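Long-range contact in o-succinylbenzoate synthase (Thermosynechococcus elongatus BP-1, PDB 3H7V), which converts 2-succinyl-6-hydroxy-2,4-cyclohexadiene-1-carboxylate to 2-succinylbenzoate by magnesium-dependent loss of water, a step in phylloquinone biosynthesis: residues L162-N167 and E191-P196. Sequence-based numbering, arbitrary orientation.
Sequences LRLDAN and EYVEQP. With MG (magnesium ion), chain B.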
loop_
_atom_site.group_PDB
_atom_site.type_symbol
_atom_site.label_atom_id
_atom_site.label_comp_id
_atom_site.label_asym_id
_atom_site.label_seq_id
_atom_site.Cartn_x
_atom_site.Cartn_y
_atom_site.Cartn_z
ATOM N N LEU A 162 4.922 -8.732 -14.731
ATOM C CA LEU A 162 3.884 -7.741 -14.970
ATOM C C LEU A 162 2.601 -7.964 -14.188
ATOM O O LEU A 162 2.071 -9.075 -14.145
ATOM C CB LEU A 162 3.552 -7.708 -16.466
ATOM C CG LEU A 162 2.433 -6.768 -16.924
ATOM C CD1 LEU A 162 2.856 -5.321 -16.716
ATOM C CD2 LEU A 162 2.135 -7.027 -18.398
ATOM N N ARG A 163 2.111 -6.893 -13.573
ATOM C CA ARG A 163 0.861 -6.925 -12.823
ATOM C C ARG A 163 -0.129 -6.092 -13.617
ATOM O O ARG A 163 0.254 -5.115 -14.260
ATOM C CB ARG A 163 1.036 -6.289 -11.441
ATOM C CG ARG A 163 2.026 -7.013 -10.556
ATOM C CD ARG A 163 2.440 -6.168 -9.369
ATOM N NE ARG A 163 3.412 -6.884 -8.553
ATOM C CZ ARG A 163 4.065 -6.366 -7.518
ATOM N NH1 ARG A 163 3.858 -5.107 -7.150
ATOM N NH2 ARG A 163 4.941 -7.117 -6.859
ATOM N N LEU A 164 -1.397 -6.479 -13.584
ATOM C CA LEU A 164 -2.433 -5.724 -14.279
ATOM C C LEU A 164 -3.371 -5.224 -13.196
ATOM O O LEU A 164 -3.810 -6.000 -12.349
ATOM C CB LEU A 164 -3.201 -6.621 -15.251
ATOM C CG LEU A 164 -2.386 -7.348 -16.326
ATOM C CD1 LEU A 164 -3.338 -8.124 -17.229
ATOM C CD2 LEU A 164 -1.579 -6.346 -17.146
ATOM N N ASP A 165 -3.678 -3.933 -13.199
ATOM C CA ASP A 165 -4.576 -3.412 -12.177
ATOM C C ASP A 165 -5.850 -2.872 -12.813
ATOM O O ASP A 165 -5.821 -1.872 -13.533
ATOM C CB ASP A 165 -3.892 -2.303 -11.372
ATOM C CG ASP A 165 -4.594 -2.029 -10.054
ATOM O OD1 ASP A 165 -5.809 -2.303 -9.964
ATOM O OD2 ASP A 165 -3.939 -1.531 -9.113
ATOM N N ALA A 166 -6.968 -3.540 -12.550
ATOM C CA ALA A 166 -8.247 -3.115 -13.102
ATOM C C ALA A 166 -8.974 -2.123 -12.193
ATOM O O ALA A 166 -10.005 -1.573 -12.574
ATOM C CB ALA A 166 -9.129 -4.328 -13.358
ATOM N N ASN A 167 -8.434 -1.899 -10.997
ATOM C CA ASN A 167 -9.032 -0.974 -10.034
ATOM C C ASN A 167 -10.521 -1.246 -9.804
ATOM O O ASN A 167 -11.305 -0.318 -9.571
ATOM C CB ASN A 167 -8.838 0.476 -10.496
ATOM C CG ASN A 167 -7.375 0.856 -10.625
ATOM O OD1 ASN A 167 -6.832 0.921 -11.727
ATOM N ND2 ASN A 167 -6.724 1.099 -9.492
ATOM N N GLU A 191 2.272 -11.639 -13.206
ATOM C CA GLU A 191 2.320 -11.982 -11.789
ATOM C C GLU A 191 0.916 -12.151 -11.223
ATOM O O GLU A 191 0.642 -13.108 -10.502
ATOM C CB GLU A 191 3.083 -10.909 -11.004
ATOM C CG GLU A 191 3.442 -11.335 -9.584
ATOM C CD GLU A 191 4.573 -10.520 -8.988
ATOM O OE1 GLU A 191 4.373 -9.322 -8.706
ATOM O OE2 GLU A 191 5.675 -11.080 -8.807
ATOM N N TYR A 192 0.030 -11.217 -11.549
ATOM C CA TYR A 192 -1.355 -11.284 -11.092
ATOM C C TYR A 192 -2.196 -10.152 -11.643
ATOM O O TYR A 192 -1.673 -9.199 -12.222
ATOM C CB TYR A 192 -1.440 -11.267 -9.554
ATOM C CG TYR A 192 -0.873 -10.039 -8.847
ATOM C CD1 TYR A 192 0.234 -10.152 -8.004
ATOM C CD2 TYR A 192 -1.480 -8.783 -8.969
ATOM C CE1 TYR A 192 0.720 -9.051 -7.291
ATOM C CE2 TYR A 192 -1.000 -7.675 -8.261
ATOM C CZ TYR A 192 0.098 -7.820 -7.423
ATOM O OH TYR A 192 0.551 -6.739 -6.700
ATOM N N VAL A 193 -3.506 -10.282 -11.480
ATOM C CA VAL A 193 -4.435 -9.243 -11.894
ATOM C C VAL A 193 -4.922 -8.668 -10.572
ATOM O O VAL A 193 -5.444 -9.393 -9.728
ATOM C CB VAL A 193 -5.635 -9.802 -12.685
ATOM C CG1 VAL A 193 -6.651 -8.697 -12.916
ATOM C CG2 VAL A 193 -5.163 -10.349 -14.022
ATOM N N GLU A 194 -4.727 -7.368 -10.386
ATOM C CA GLU A 194 -5.118 -6.703 -9.150
ATOM C C GLU A 194 -6.553 -6.181 -9.210
ATOM O O GLU A 194 -6.922 -5.470 -10.141
ATOM C CB GLU A 194 -4.145 -5.548 -8.869
ATOM C CG GLU A 194 -4.099 -5.068 -7.415
ATOM C CD GLU A 194 -2.909 -4.154 -7.135
ATOM O OE1 GLU A 194 -1.756 -4.636 -7.149
ATOM O OE2 GLU A 194 -3.123 -2.950 -6.903
ATOM N N GLN A 195 -7.349 -6.563 -8.213
ATOM C CA GLN A 195 -8.747 -6.142 -8.072
ATOM C C GLN A 195 -9.550 -6.132 -9.378
ATOM O O GLN A 195 -9.967 -5.079 -9.859
ATOM C CB GLN A 195 -8.793 -4.751 -7.425
ATOM C CG GLN A 195 -10.106 -4.397 -6.732
ATOM C CD GLN A 195 -10.319 -5.168 -5.441
ATOM O OE1 GLN A 195 -9.419 -5.267 -4.604
ATOM N NE2 GLN A 195 -11.523 -5.710 -5.266
ATOM N N PRO A 196 -9.801 -7.315 -9.962
ATOM C CA PRO A 196 -10.568 -7.343 -11.215
ATOM C C PRO A 196 -11.998 -6.829 -11.070
ATOM O O PRO A 196 -12.544 -6.226 -11.994
ATOM C CB PRO A 196 -10.508 -8.817 -11.625
ATOM C CG PRO A 196 -10.355 -9.537 -10.303
ATOM C CD PRO A 196 -9.354 -8.665 -9.584
HETATM MG MG MG B . -4.348 -1.462 -6.989
HETATM O O HOH W 1 -6.115 -2.503 -7.375
HETATM O O HOH W 2 -5.525 0.282 -7.069
HETATM O O HOH W 3 -2.707 -0.065 -6.834
#
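Asp165 and Glu194 end neighbouring parallel barrel strands, and their carboxylates, with planes 61° apart, converge on one magnesium ion: OD2 of Asp165 binds it at 2.2 Å and OE2 of Glu194 at 1.9 Å. Their parallel pairing places both side chains on one face of the sheet, and CG anti to the backbone N (chi1 -159° in Glu194) then carries each carboxylate to the metal. Asp219, just beyond the end of the next strand, 216-218, and three waters complete the shell. The other oxygens are also engaged: Asp165 OD1 accepts from water 1 and, in an Asx turn, from Asn167 N, while Glu194 OE1 accepts from Tyr192 OH at 3.2 Å. Farther down the barrel interior, the guanidinium of Arg163 lies almost parallel to the Tyr192 ring, 12° apart, with Tyr192 OH over one face and Arg163 CG making a CH-pi contact 3.9 Å from the ring centroid. In the guanidinium plane, NE and NH2 both grip OE1 of Glu191, NE at 2.6 Å. With an alanine at Arg163, Glu191 OE1 would probably lose both N-H donors and the Tyr192 ring face its aliphatic cover. This beta-alpha-beta unit thus illustrates the enolase-superfamily design, in which the magnesium probably offsets repulsion between the clustered carboxylates.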